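Local coordinates for early 35 KDA protein (Autographa californica nucleopolyhedrovirus, PDB 1I3S) that inhibits host caspases to block apoptosis of the infected insect cell, and also counteracts the antiviral RNA interference response, at residues V55-N60 against S162-S167; K69-F74 against D194-V199. The protein carries 1 engineered substitution. All blocks are in the same frame, centred on the assembly; numbering follows the deposited sequence.

Contact 1 (V55-N60 against S162-S167); sequences VTRKNN and SNQVLS
T56 and S167 open the pairing of the two chains, an antiparallel hydrogen-bonded pair in which each residue donates its N-H to the other's carbonyl: T56 N to S167 O at 3.0 Å, S167 N to T56 O at 2.8 Å. R57 and L166 follow as a non-hydrogen-bonded pair. Beyond the regular strands the backbone bonding carries on, with K58 N giving to V165 O (2.8 Å) and N60 N to S162 O (2.7 Å). Here the chain turns at Q164, the centre of an inverse gamma turn, and side chains take over. The arginine chain of R57, bent about CG-CD (chi3 58°), brings NE and NH2 side-on to a single acceptor, N163 O, which lies in the guanidinium plane 2.8 Å from NE. NH2 also reaches the carbonyl of F158, whose ring makes a cation-pi contact with the same group. N60 works both ways: its OD1 receives the backbone N of Q164 (2.8 Å), while its ND2 gives an almost straight bond to Q164 OE1 (2.7 Å, 177°), the two amides steeply inclined. Q164 NE2 is in turn taken by the carbonyls of F158 and G161, and N59 OD1 caps N61 N. On the flank, K58 NZ and S167 OG converge on E26. Where the strands end, two backbone bonds hold the chains together, and the R57 and N60 side chains satisfy N163 O and Q164 N.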
loop_
_atom_site.group_PDB
_atom_site.type_symbol
_atom_site.label_atom_id
_atom_site.label_comp_id
_atom_site.label_asym_id
_atom_site.label_seq_id
_atom_site.Cartn_x
_atom_site.Cartn_y
_atom_site.Cartn_z
ATOM N N VAL A 55 14.692 9.264 -9.179
ATOM C CA VAL A 55 13.369 9.609 -8.666
ATOM C C VAL A 55 12.791 10.581 -9.603
ATOM O O VAL A 55 13.449 11.564 -9.993
ATOM C CB VAL A 55 13.420 10.268 -7.288
ATOM C CG1 VAL A 55 11.993 10.586 -6.837
ATOM C CG2 VAL A 55 14.111 9.366 -6.290
ATOM N N THR A 56 11.544 10.353 -9.981
ATOM C CA THR A 56 10.852 11.236 -10.935
ATOM C C THR A 56 9.459 11.440 -10.525
ATOM O O THR A 56 8.920 10.668 -9.723
ATOM C CB THR A 56 10.835 10.609 -12.334
ATOM O OG1 THR A 56 12.168 10.245 -12.687
ATOM C CG2 THR A 56 10.323 11.591 -13.368
ATOM N N ARG A 57 8.843 12.486 -11.056
ATOM C CA ARG A 57 7.421 12.764 -10.785
ATOM C C ARG A 57 6.721 12.370 -12.044
ATOM O O ARG A 57 7.310 12.431 -13.130
ATOM C CB ARG A 57 7.223 14.252 -10.469
ATOM C CG ARG A 57 8.042 14.727 -9.269
ATOM C CD ARG A 57 7.840 16.209 -8.985
ATOM N NE ARG A 57 6.432 16.486 -8.743
ATOM C CZ ARG A 57 5.973 17.578 -8.151
ATOM N NH1 ARG A 57 6.829 18.511 -7.729
ATOM N NH2 ARG A 57 4.664 17.734 -7.985
ATOM N N LYS A 58 5.476 11.929 -11.941
ATOM C CA LYS A 58 4.719 11.507 -13.140
ATOM C C LYS A 58 3.379 12.103 -13.131
ATOM O O LYS A 58 2.912 12.567 -12.089
ATOM C CB LYS A 58 4.645 9.976 -13.212
ATOM C CG LYS A 58 5.975 9.376 -13.683
ATOM C CD LYS A 58 5.916 7.891 -13.780
ATOM C CE LYS A 58 7.084 7.355 -14.552
ATOM N NZ LYS A 58 6.842 5.917 -14.867
ATOM N N ASN A 59 2.709 12.100 -14.276
ATOM C CA ASN A 59 1.375 12.722 -14.372
ATOM C C ASN A 59 0.368 12.077 -13.525
ATOM O O ASN A 59 0.390 10.857 -13.332
ATOM C CB ASN A 59 0.902 12.718 -15.824
ATOM C CG ASN A 59 -0.340 13.556 -16.035
ATOM O OD1 ASN A 59 -1.494 13.103 -15.781
ATOM N ND2 ASN A 59 -0.139 14.788 -16.483
ATOM N N ASN A 60 -0.560 12.876 -13.013
ATOM C CA ASN A 60 -1.626 12.348 -12.150
ATOM C C ASN A 60 -2.524 11.360 -12.815
ATOM O O ASN A 60 -3.205 10.569 -12.128
ATOM C CB ASN A 60 -2.445 13.488 -11.570
ATOM C CG ASN A 60 -1.690 14.261 -10.513
ATOM O OD1 ASN A 60 -0.629 13.815 -10.029
ATOM N ND2 ASN A 60 -2.222 15.416 -10.127
ATOM N N SER A 162 0.211 18.983 -12.177
ATOM C CA SER A 162 -0.450 17.637 -12.295
ATOM C C SER A 162 0.525 16.505 -12.097
ATOM O O SER A 162 0.310 15.379 -12.617
ATOM C CB SER A 162 -1.105 17.482 -13.672
ATOM O OG SER A 162 -2.287 18.253 -13.761
ATOM N N ASN A 163 1.598 16.776 -11.349
ATOM C CA ASN A 163 2.671 15.783 -11.091
ATOM C C ASN A 163 2.801 15.292 -9.711
ATOM O O ASN A 163 3.932 15.206 -9.212
ATOM C CB ASN A 163 4.025 16.360 -11.473
ATOM C CG ASN A 163 4.190 16.523 -12.959
ATOM O OD1 ASN A 163 3.434 15.906 -13.771
ATOM N ND2 ASN A 163 5.185 17.334 -13.361
ATOM N N GLN A 164 1.702 14.962 -9.043
ATOM C CA GLN A 164 1.816 14.454 -7.639
ATOM C C GLN A 164 1.858 12.948 -7.605
ATOM O O GLN A 164 0.966 12.277 -7.010
ATOM C CB GLN A 164 0.650 14.958 -6.757
ATOM C CG GLN A 164 0.598 16.461 -6.536
ATOM C CD GLN A 164 0.050 17.186 -7.743
ATOM O OE1 GLN A 164 -1.094 16.907 -8.193
ATOM N NE2 GLN A 164 0.836 18.114 -8.289
ATOM N N VAL A 165 2.869 12.387 -8.257
ATOM C CA VAL A 165 3.046 10.945 -8.323
ATOM C C VAL A 165 4.502 10.742 -8.322
ATOM O O VAL A 165 5.190 11.267 -9.195
ATOM C CB VAL A 165 2.452 10.344 -9.622
ATOM C CG1 VAL A 165 3.051 8.975 -9.855
ATOM C CG2 VAL A 165 0.925 10.237 -9.533
ATOM N N LEU A 166 5.009 10.001 -7.339
ATOM C CA LEU A 166 6.456 9.752 -7.260
ATOM C C LEU A 166 6.780 8.431 -7.832
ATOM O O LEU A 166 6.053 7.458 -7.644
ATOM C CB LEU A 166 6.955 9.883 -5.803
ATOM C CG LEU A 166 7.012 11.332 -5.261
ATOM C CD1 LEU A 166 7.240 11.343 -3.780
ATOM C CD2 LEU A 166 8.116 12.114 -5.967
ATOM N N SER A 167 7.863 8.387 -8.593
ATOM C CA SER A 167 8.342 7.141 -9.237
ATOM C C SER A 167 9.749 6.867 -8.794
ATOM O O SER A 167 10.654 7.682 -9.042
ATOM C CB SER A 167 8.304 7.287 -10.751
ATOM O OG SER A 167 8.945 6.180 -11.357
#

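Contact 2 (K69-F74 against D194-V199); sequences KPDEQF and DVVAYV. Engineered in segment 69-74: P70 (natural residue Val).
K69 and Y198 run side by side and point the same way, so that the aliphatic start of the lysine approaches the tyrosine ring obliquely: CB of K69 is 3.8 Å from CD2 of Y198, and CG of K69 stands 4.0 Å from CE2 of Y198. The ring reaches this place because its CG is anti to the backbone N (chi1 179°). One residue further on, the engineered proline P70 (valine in nature) turns its ring toward the strand. Its CB meets CB of V196 at 4.1 Å, its CG lies 4.4 Å from CB of Y198, and the same CG approaches the carbonyl oxygen of A197, so the ring sits over the backbone between the two side chains. D71 completes the row, crossing V196 at about a right angle with OD1 3.8 Å from CG1 of V196; its other oxygen, OD2, is bridged to K67. Contact across these segments is thus van der Waals in kind, and the helix, kinked where the N of P70 lacks a bond to the preceding turn, crosses the strand at 98°, the axes 7.9 Å apart. Strand 191-200 is flanked by strand 13-21, to which it runs parallel, and by antiparallel strand 276-282. Helix 61-75 lies across this sheet, and Q73 and F74 carry its packing on to Y278 and K280 of strand 276-282.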
loop_
_atom_site.group_PDB
_atom_site.type_symbol
_atom_site.label_atom_id
_atom_site.label_comp_id
_atom_site.label_asym_id
_atom_site.label_seq_id
_atom_site.Cartn_x
_atom_site.Cartn_y
_atom_site.Cartn_z
ATOM N N LYS A 69 -6.641 -1.343 -12.004
ATOM C CA LYS A 69 -6.242 -2.768 -12.090
ATOM C C LYS A 69 -6.614 -3.624 -10.912
ATOM O O LYS A 69 -7.267 -4.673 -11.080
ATOM C CB LYS A 69 -4.747 -2.850 -12.360
ATOM C CG LYS A 69 -4.396 -2.979 -13.832
ATOM C CD LYS A 69 -5.084 -1.953 -14.703
ATOM C CE LYS A 69 -4.907 -2.313 -16.178
ATOM N NZ LYS A 69 -5.961 -1.664 -17.008
ATOM N N PRO A 70 -6.187 -3.256 -9.696
ATOM C CA PRO A 70 -6.590 -4.114 -8.580
ATOM C C PRO A 70 -8.091 -3.998 -8.388
ATOM O O PRO A 70 -8.787 -5.034 -8.125
ATOM C CB PRO A 70 -5.827 -3.531 -7.388
ATOM C CG PRO A 70 -4.645 -2.881 -8.023
ATOM C CD PRO A 70 -5.217 -2.242 -9.253
ATOM N N ASP A 71 -8.629 -2.774 -8.507
ATOM C CA ASP A 71 -10.104 -2.574 -8.339
ATOM C C ASP A 71 -10.878 -3.457 -9.273
ATOM O O ASP A 71 -11.833 -4.134 -8.857
ATOM C CB ASP A 71 -10.505 -1.109 -8.542
ATOM C CG ASP A 71 -10.367 -0.266 -7.254
ATOM O OD1 ASP A 71 -10.136 -0.841 -6.162
ATOM O OD2 ASP A 71 -10.502 0.977 -7.328
ATOM N N GLU A 72 -10.482 -3.499 -10.537
ATOM C CA GLU A 72 -11.167 -4.366 -11.511
ATOM C C GLU A 72 -11.154 -5.802 -11.077
ATOM O O GLU A 72 -12.193 -6.492 -11.119
ATOM C CB GLU A 72 -10.511 -4.230 -12.883
ATOM C CG GLU A 72 -11.034 -3.057 -13.697
ATOM C CD GLU A 72 -10.245 -2.842 -15.000
ATOM O OE1 GLU A 72 -9.571 -3.809 -15.454
ATOM O OE2 GLU A 72 -10.301 -1.714 -15.568
ATOM N N GLN A 73 -9.993 -6.288 -10.647
ATOM C CA GLN A 73 -9.883 -7.700 -10.201
ATOM C C GLN A 73 -10.820 -8.020 -9.068
ATOM O O GLN A 73 -11.509 -9.063 -9.085
ATOM C CB GLN A 73 -8.450 -8.021 -9.775
ATOM C CG GLN A 73 -7.455 -8.108 -10.908
ATOM C CD GLN A 73 -7.841 -9.134 -11.941
ATOM O OE1 GLN A 73 -7.928 -10.347 -11.651
ATOM N NE2 GLN A 73 -8.087 -8.674 -13.149
ATOM N N PHE A 74 -10.878 -7.138 -8.076
ATOM C CA PHE A 74 -11.740 -7.367 -6.908
ATOM C C PHE A 74 -13.217 -7.177 -7.198
ATOM O O PHE A 74 -14.085 -7.802 -6.540
ATOM C CB PHE A 74 -11.227 -6.497 -5.731
ATOM C CG PHE A 74 -9.968 -7.063 -5.061
ATOM C CD1 PHE A 74 -10.070 -7.978 -3.999
ATOM C CD2 PHE A 74 -8.686 -6.739 -5.534
ATOM C CE1 PHE A 74 -8.926 -8.564 -3.420
ATOM C CE2 PHE A 74 -7.518 -7.327 -4.957
ATOM C CZ PHE A 74 -7.646 -8.240 -3.900
ATOM N N ASP A 194 -6.087 1.581 3.642
ATOM C CA ASP A 194 -6.797 2.013 2.436
ATOM C C ASP A 194 -5.726 2.179 1.422
ATOM O O ASP A 194 -5.200 3.282 1.201
ATOM C CB ASP A 194 -7.587 3.304 2.633
ATOM C CG ASP A 194 -8.526 3.573 1.459
ATOM O OD1 ASP A 194 -8.735 2.639 0.637
ATOM O OD2 ASP A 194 -9.059 4.706 1.358
ATOM N N VAL A 195 -5.369 1.056 0.815
ATOM C CA VAL A 195 -4.308 0.997 -0.204
ATOM C C VAL A 195 -4.659 -0.079 -1.191
ATOM O O VAL A 195 -5.321 -1.062 -0.822
ATOM C CB VAL A 195 -2.928 0.679 0.489
ATOM C CG1 VAL A 195 -3.021 -0.621 1.257
ATOM C CG2 VAL A 195 -1.813 0.601 -0.521
ATOM N N VAL A 196 -4.304 0.131 -2.462
ATOM C CA VAL A 196 -4.495 -0.879 -3.556
ATOM C C VAL A 196 -3.135 -0.985 -4.137
ATOM O O VAL A 196 -2.355 0.010 -4.128
ATOM C CB VAL A 196 -5.434 -0.448 -4.709
ATOM C CG1 VAL A 196 -6.854 -0.552 -4.292
ATOM C CG2 VAL A 196 -5.094 0.928 -5.154
ATOM N N ALA A 197 -2.793 -2.158 -4.659
ATOM C CA ALA A 197 -1.446 -2.324 -5.214
ATOM C C ALA A 197 -1.395 -3.243 -6.358
ATOM O O ALA A 197 -2.275 -4.124 -6.538
ATOM C CB ALA A 197 -0.493 -2.796 -4.124
ATOM N N TYR A 198 -0.364 -3.048 -7.167
ATOM C CA TYR A 198 -0.114 -3.873 -8.353
ATOM C C TYR A 198 1.352 -4.179 -8.335
ATOM O O TYR A 198 2.219 -3.272 -8.453
ATOM C CB TYR A 198 -0.509 -3.096 -9.598
ATOM C CG TYR A 198 -0.262 -3.836 -10.869
ATOM C CD1 TYR A 198 1.042 -4.062 -11.326
ATOM C CD2 TYR A 198 -1.334 -4.305 -11.639
ATOM C CE1 TYR A 198 1.269 -4.743 -12.533
ATOM C CE2 TYR A 198 -1.125 -4.987 -12.832
ATOM C CZ TYR A 198 0.174 -5.206 -13.271
ATOM O OH TYR A 198 0.371 -5.948 -14.415
ATOM N N VAL A 199 1.681 -5.446 -8.152
ATOM C CA VAL A 199 3.105 -5.857 -8.090
ATOM C C VAL A 199 3.318 -6.974 -9.059
ATOM O O VAL A 199 2.743 -8.071 -8.860
ATOM C CB VAL A 199 3.480 -6.366 -6.640
ATOM C CG1 VAL A 199 4.943 -6.749 -6.562
ATOM C CG2 VAL A 199 3.203 -5.285 -5.601
#

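The two contacts alternate along the chain, in the order 55-60, 69-74, 162-167 and 194-199, so each later segment returns to an earlier one. Strand 52-57 runs almost directly into helix 61-75, and both contacts reach the same large mixed sheet: contact 1 joins strand 52-57 to strand 166-170, whereas contact 2 lays the helix across strand 191-200. Between those places come strands 24-30 and 13-21. The centres are 19 Å apart and the nearest atoms about 11 Å, without touching. One short piece of chain is therefore fixed first by strand pairing and then by helix packing, in a part of the chain that, as known for p35, leads to the site caspases cleave, which is already cut in this structure.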